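Local coordinates for protein paenibacillus xanthan lyase (Paenibacillus, PDB 6F2P) that probably cleaves the polysaccharide xanthan by beta-elimination, as a multidomain, calcium-binding polysaccharide lyase of family 8, at residues 964-978 with 992-1006. Sequence-based numbering, arbitrary orientation.
Sequences VYMMWAAHTNRATNV and NVNQQGNGGVWNLLG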
loop_
_atom_site.group_PDB
_atom_site.type_symbol
_atom_site.label_atom_id
_atom_site.label_comp_id
_atom_site.label_asym_id
_atom_site.label_seq_id
_atom_site.Cartn_x
_atom_site.Cartn_y
_atom_site.Cartn_z
ATOM N N VAL A 964 -6.400 4.284 -55.726
ATOM C CA VAL A 964 -5.551 3.254 -56.318
ATOM C C VAL A 964 -4.607 3.843 -57.376
ATOM O O VAL A 964 -5.053 4.298 -58.432
ATOM C CB VAL A 964 -6.404 2.116 -56.926
ATOM C CG1 VAL A 964 -5.533 1.108 -57.647
ATOM C CG2 VAL A 964 -7.231 1.435 -55.845
ATOM N N TYR A 965 -3.306 3.851 -57.077
ATOM C CA TYR A 965 -2.296 4.341 -58.021
ATOM C C TYR A 965 -1.509 3.208 -58.661
ATOM O O TYR A 965 -1.430 2.109 -58.117
ATOM C CB TYR A 965 -1.311 5.284 -57.338
ATOM C CG TYR A 965 -1.923 6.547 -56.794
ATOM C CD1 TYR A 965 -2.550 6.557 -55.556
ATOM C CD2 TYR A 965 -1.859 7.735 -57.508
ATOM C CE1 TYR A 965 -3.108 7.708 -55.050
ATOM C CE2 TYR A 965 -2.415 8.896 -57.006
ATOM C CZ TYR A 965 -3.038 8.875 -55.773
ATOM O OH TYR A 965 -3.593 10.020 -55.252
ATOM N N MET A 966 -0.921 3.485 -59.820
ATOM C CA MET A 966 -0.024 2.535 -60.470
ATOM C C MET A 966 1.123 3.244 -61.197
ATOM O O MET A 966 0.946 4.314 -61.789
ATOM C CB MET A 966 -0.786 1.622 -61.429
ATOM C CG MET A 966 0.106 0.618 -62.140
ATOM S SD MET A 966 -0.741 -0.419 -63.345
ATOM C CE MET A 966 -1.722 -1.481 -62.283
ATOM N N MET A 967 2.304 2.646 -61.124
ATOM C CA MET A 967 3.470 3.164 -61.815
ATOM C C MET A 967 3.950 2.109 -62.798
ATOM O O MET A 967 3.734 0.915 -62.581
ATOM C CB MET A 967 4.568 3.479 -60.805
ATOM C CG MET A 967 5.830 4.074 -61.395
ATOM S SD MET A 967 6.962 4.544 -60.085
ATOM C CE MET A 967 5.986 5.788 -59.243
ATOM N N TRP A 968 4.584 2.547 -63.881
ATOM C CA TRP A 968 5.128 1.625 -64.870
ATOM C C TRP A 968 6.273 2.259 -65.660
ATOM O O TRP A 968 6.539 3.459 -65.541
ATOM C CB TRP A 968 4.025 1.140 -65.819
ATOM C CG TRP A 968 3.261 2.258 -66.475
ATOM C CD1 TRP A 968 3.732 3.142 -67.404
ATOM C CD2 TRP A 968 1.889 2.607 -66.251
ATOM N NE1 TRP A 968 2.742 4.021 -67.770
ATOM C CE2 TRP A 968 1.599 3.715 -67.078
ATOM C CE3 TRP A 968 0.877 2.092 -65.433
ATOM C CZ2 TRP A 968 0.341 4.316 -67.111
ATOM C CZ3 TRP A 968 -0.373 2.692 -65.464
ATOM C CH2 TRP A 968 -0.629 3.791 -66.300
ATOM N N ALA A 969 6.937 1.437 -66.472
ATOM C CA ALA A 969 8.025 1.889 -67.337
ATOM C C ALA A 969 7.551 2.265 -68.748
ATOM O O ALA A 969 7.239 1.394 -69.562
ATOM C CB ALA A 969 9.119 0.834 -67.398
ATOM N N ALA A 970 7.514 3.564 -69.038
ATOM C CA ALA A 970 6.957 4.049 -70.302
ATOM C C ALA A 970 7.997 4.110 -71.415
ATOM O O ALA A 970 9.180 4.326 -71.154
ATOM C CB ALA A 970 6.303 5.414 -70.108
ATOM N N HIS A 971 7.556 3.923 -72.658
ATOM C CA HIS A 971 8.456 4.069 -73.803
ATOM C C HIS A 971 7.730 4.425 -75.101
ATOM O O HIS A 971 7.127 5.491 -75.211
ATOM C CB HIS A 971 9.314 2.815 -73.999
ATOM C CG HIS A 971 10.642 3.091 -74.640
ATOM N ND1 HIS A 971 11.435 2.096 -75.173
ATOM C CD2 HIS A 971 11.317 4.249 -74.827
ATOM C CE1 HIS A 971 12.537 2.631 -75.665
ATOM N NE2 HIS A 971 12.492 3.936 -75.467
ATOM N N THR A 972 7.822 3.543 -76.091
ATOM C CA THR A 972 7.116 3.720 -77.358
ATOM C C THR A 972 6.666 2.359 -77.869
ATOM O O THR A 972 5.683 2.246 -78.603
ATOM C CB THR A 972 7.992 4.400 -78.437
ATOM O OG1 THR A 972 9.348 3.952 -78.312
ATOM C CG2 THR A 972 7.947 5.917 -78.288
ATOM N N ASN A 973 7.388 1.322 -77.466
ATOM C CA ASN A 973 7.031 -0.038 -77.831
ATOM C C ASN A 973 6.006 -0.615 -76.863
ATOM O O ASN A 973 5.739 -1.815 -76.880
ATOM C CB ASN A 973 8.279 -0.912 -77.844
ATOM C CG ASN A 973 9.043 -0.834 -76.544
ATOM O OD1 ASN A 973 8.711 -1.513 -75.573
ATOM N ND2 ASN A 973 10.065 0.009 -76.513
ATOM N N ARG A 974 5.443 0.242 -76.014
ATOM C CA ARG A 974 4.439 -0.192 -75.048
ATOM C C ARG A 974 3.039 -0.269 -75.654
ATOM O O ARG A 974 2.711 0.464 -76.592
ATOM C CB ARG A 974 4.412 0.746 -73.843
ATOM C CG ARG A 974 5.212 0.264 -72.654
ATOM C CD ARG A 974 6.696 0.321 -72.934
ATOM N NE ARG A 974 7.479 0.036 -71.737
ATOM C CZ ARG A 974 8.786 -0.200 -71.744
ATOM N NH1 ARG A 974 9.455 -0.194 -72.889
ATOM N NH2 ARG A 974 9.423 -0.450 -70.608
ATOM N N ALA A 975 2.220 -1.164 -75.105
ATOM C CA ALA A 975 0.802 -1.218 -75.439
ATOM C C ALA A 975 0.097 0.055 -74.964
ATOM O O ALA A 975 0.465 0.638 -73.937
ATOM C CB ALA A 975 0.158 -2.445 -74.817
ATOM N N THR A 976 -0.911 0.484 -75.720
ATOM C CA THR A 976 -1.656 1.700 -75.404
ATOM C C THR A 976 -2.976 1.367 -74.720
ATOM O O THR A 976 -3.685 2.255 -74.238
ATOM C CB THR A 976 -1.948 2.529 -76.676
ATOM O OG1 THR A 976 -2.711 1.744 -77.603
ATOM C CG2 THR A 976 -0.660 2.950 -77.344
ATOM N N ASN A 977 -3.296 0.079 -74.681
ATOM C CA ASN A 977 -4.593 -0.378 -74.204
ATOM C C ASN A 977 -4.472 -1.508 -73.190
ATOM O O ASN A 977 -5.141 -2.535 -73.309
ATOM C CB ASN A 977 -5.469 -0.810 -75.387
ATOM C CG ASN A 977 -4.826 -1.905 -76.228
ATOM O OD1 ASN A 977 -3.602 -2.042 -76.258
ATOM N ND2 ASN A 977 -5.653 -2.694 -76.906
ATOM N N VAL A 978 -3.623 -1.315 -72.186
ATOM C CA VAL A 978 -3.428 -2.334 -71.165
ATOM C C VAL A 978 -4.638 -2.398 -70.241
ATOM O O VAL A 978 -4.942 -1.420 -69.556
ATOM C CB VAL A 978 -2.165 -2.064 -70.337
ATOM C CG1 VAL A 978 -1.928 -3.198 -69.343
ATOM C CG2 VAL A 978 -0.968 -1.882 -71.258
ATOM N N ASN A 992 -8.575 0.720 -69.174
ATOM C CA ASN A 992 -7.354 0.541 -69.950
ATOM C C ASN A 992 -6.360 1.643 -69.625
ATOM O O ASN A 992 -6.747 2.796 -69.450
ATOM C CB ASN A 992 -7.639 0.522 -71.459
ATOM C CG ASN A 992 -8.336 -0.749 -71.909
ATOM O OD1 ASN A 992 -8.435 -1.723 -71.157
ATOM N ND2 ASN A 992 -8.812 -0.753 -73.154
ATOM N N VAL A 993 -5.082 1.290 -69.539
ATOM C CA VAL A 993 -4.032 2.292 -69.346
ATOM C C VAL A 993 -3.070 2.352 -70.542
ATOM O O VAL A 993 -2.745 1.325 -71.148
ATOM C CB VAL A 993 -3.255 2.082 -68.016
ATOM C CG1 VAL A 993 -4.159 2.351 -66.830
ATOM C CG2 VAL A 993 -2.680 0.679 -67.930
ATOM N N ASN A 994 -2.635 3.563 -70.883
ATOM C CA ASN A 994 -1.707 3.773 -71.991
ATOM C C ASN A 994 -0.259 3.843 -71.508
ATOM O O ASN A 994 0.217 4.900 -71.082
ATOM C CB ASN A 994 -2.078 5.043 -72.753
ATOM C CG ASN A 994 -1.190 5.283 -73.951
ATOM O OD1 ASN A 994 -0.408 4.419 -74.336
ATOM N ND2 ASN A 994 -1.311 6.462 -74.552
ATOM N N GLN A 995 0.435 2.710 -71.592
ATOM C CA GLN A 995 1.760 2.555 -70.992
ATOM C C GLN A 995 2.922 3.100 -71.817
ATOM O O GLN A 995 4.079 2.959 -71.423
ATOM C CB GLN A 995 2.025 1.091 -70.635
ATOM C CG GLN A 995 1.373 0.658 -69.344
ATOM C CD GLN A 995 1.693 -0.772 -68.986
ATOM O OE1 GLN A 995 2.284 -1.500 -69.778
ATOM N NE2 GLN A 995 1.308 -1.185 -67.784
ATOM N N GLN A 996 2.638 3.717 -72.957
ATOM C CA GLN A 996 3.701 4.419 -73.668
ATOM C C GLN A 996 3.679 5.898 -73.282
ATOM O O GLN A 996 3.839 6.785 -74.119
ATOM C CB GLN A 996 3.615 4.205 -75.184
ATOM C CG GLN A 996 2.313 4.629 -75.826
ATOM C CD GLN A 996 2.348 4.505 -77.336
ATOM O OE1 GLN A 996 2.683 3.449 -77.881
ATOM N NE2 GLN A 996 2.006 5.590 -78.023
ATOM N N GLY A 997 3.482 6.141 -71.990
ATOM C CA GLY A 997 3.378 7.482 -71.448
ATOM C C GLY A 997 3.123 7.444 -69.953
ATOM O O GLY A 997 2.714 6.413 -69.416
ATOM N N ASN A 998 3.375 8.566 -69.282
ATOM C CA ASN A 998 3.187 8.684 -67.834
ATOM C C ASN A 998 3.912 7.611 -67.016
ATOM O O ASN A 998 3.357 7.052 -66.065
ATOM C CB ASN A 998 1.698 8.709 -67.480
ATOM C CG ASN A 998 0.951 9.823 -68.185
ATOM O OD1 ASN A 998 -0.043 9.580 -68.882
ATOM N ND2 ASN A 998 1.426 11.057 -68.009
ATOM N N GLY A 999 5.153 7.325 -67.389
ATOM C CA GLY A 999 5.960 6.376 -66.645
ATOM C C GLY A 999 6.716 7.068 -65.529
ATOM O O GLY A 999 6.971 8.273 -65.595
ATOM N N GLY A 1000 7.066 6.309 -64.495
ATOM C CA GLY A 1000 7.842 6.842 -63.388
ATOM C C GLY A 1000 7.015 7.538 -62.323
ATOM O O GLY A 1000 7.489 7.767 -61.211
ATOM N N VAL A 1001 5.777 7.877 -62.665
ATOM C CA VAL A 1001 4.884 8.563 -61.740
ATOM C C VAL A 1001 3.773 7.644 -61.243
ATOM O O VAL A 1001 3.501 6.597 -61.844
ATOM C CB VAL A 1001 4.248 9.802 -62.396
ATOM C CG1 VAL A 1001 5.278 10.909 -62.538
ATOM C CG2 VAL A 1001 3.652 9.431 -63.750
ATOM N N TRP A 1002 3.140 8.041 -60.140
ATOM C CA TRP A 1002 1.978 7.326 -59.623
ATOM C C TRP A 1002 0.732 7.767 -60.372
ATOM O O TRP A 1002 0.320 8.925 -60.293
ATOM C CB TRP A 1002 1.795 7.565 -58.124
ATOM C CG TRP A 1002 2.753 6.794 -57.272
ATOM C CD1 TRP A 1002 3.684 7.307 -56.412
ATOM C CD2 TRP A 1002 2.882 5.370 -57.202
ATOM N NE1 TRP A 1002 4.381 6.286 -55.809
ATOM C CE2 TRP A 1002 3.909 5.088 -56.279
ATOM C CE3 TRP A 1002 2.227 4.304 -57.828
ATOM C CZ2 TRP A 1002 4.295 3.784 -55.968
ATOM C CZ3 TRP A 1002 2.612 3.010 -57.516
ATOM C CH2 TRP A 1002 3.637 2.763 -56.594
ATOM N N ASN A 1003 0.136 6.838 -61.107
ATOM C CA ASN A 1003 -1.031 7.155 -61.912
ATOM C C ASN A 1003 -2.305 6.739 -61.208
ATOM O O ASN A 1003 -2.488 5.567 -60.877
ATOM C CB ASN A 1003 -0.925 6.491 -63.290
ATOM C CG ASN A 1003 0.128 7.140 -64.164
ATOM O OD1 ASN A 1003 0.118 8.358 -64.359
ATOM N ND2 ASN A 1003 1.060 6.339 -64.673
ATOM N N LEU A 1004 -3.186 7.702 -60.973
ATOM C CA LEU A 1004 -4.439 7.410 -60.297
ATOM C C LEU A 1004 -5.384 6.620 -61.204
ATOM O O LEU A 1004 -5.834 7.127 -62.230
ATOM C CB LEU A 1004 -5.096 8.706 -59.831
ATOM C CG LEU A 1004 -6.336 8.530 -58.964
ATOM C CD1 LEU A 1004 -6.023 7.573 -57.829
ATOM C CD2 LEU A 1004 -6.795 9.873 -58.424
ATOM N N LEU A 1005 -5.678 5.381 -60.817
ATOM C CA LEU A 1005 -6.591 4.521 -61.572
ATOM C C LEU A 1005 -8.037 4.750 -61.160
ATOM O O LEU A 1005 -8.928 4.816 -62.004
ATOM C CB LEU A 1005 -6.250 3.042 -61.373
ATOM C CG LEU A 1005 -4.807 2.617 -61.647
ATOM C CD1 LEU A 1005 -4.701 1.108 -61.702
ATOM C CD2 LEU A 1005 -4.298 3.243 -62.932
ATOM N N GLY A 1006 -8.265 4.860 -59.855
ATOM C CA GLY A 1006 -9.601 5.077 -59.337
ATOM C C GLY A 1006 -9.642 5.152 -57.827
ATOM O O GLY A 1006 -8.611 5.074 -57.158
#
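Leu1005 N donates to Val964 O at 2.7 Å (162° at the hydrogen), while Val964 N gives its hydrogen to Gly1006 O; two residues thus oppose one, a classic beta bulge. The antiparallel ladder runs from here to Met966 and Asn1003, and Val978 with Val993 forms a separate pair beyond the loops. Between them, Trp968 NE1 donates to Gly997 O at 2.9 Å; the bond is nearly straight (166°), and the oxygen lies close to the indole plane. CG of Trp968 sits between the backbone N and the carbonyl carbon (chi1 54°), which swings the indole in between two polar side chains. Over one face lies Asn1003 ND2, 3.2 Å from Trp968 CZ2; its hydrogen bond goes to Asn998 O, in its own amide plane, and fixes its rotation. Against the opposite face rests Gln995 CG, a CH-pi contact almost along the normal of the five-membered ring, while the Gln995 amide reaches on to Val1030 O. Trp968 CH2 reaches Val993 CB at 3.6 Å. With an alanine at Trp968, Gly997 O is likely to lose its indole donor and a gap to open between Gln995 and Asn1003. Farther along, Met967 CE stands over the Trp1002 five-membered ring, 3.6 Å from its centroid, a Met-aromatic contact. Leu1004 CD1 makes a CH-pi contact over the Tyr965 ring. The contact links the two antiparallel sheets of the Golvesin C-terminal domain, a beta-sandwich arrangement, through loops packed around a buried tryptophan.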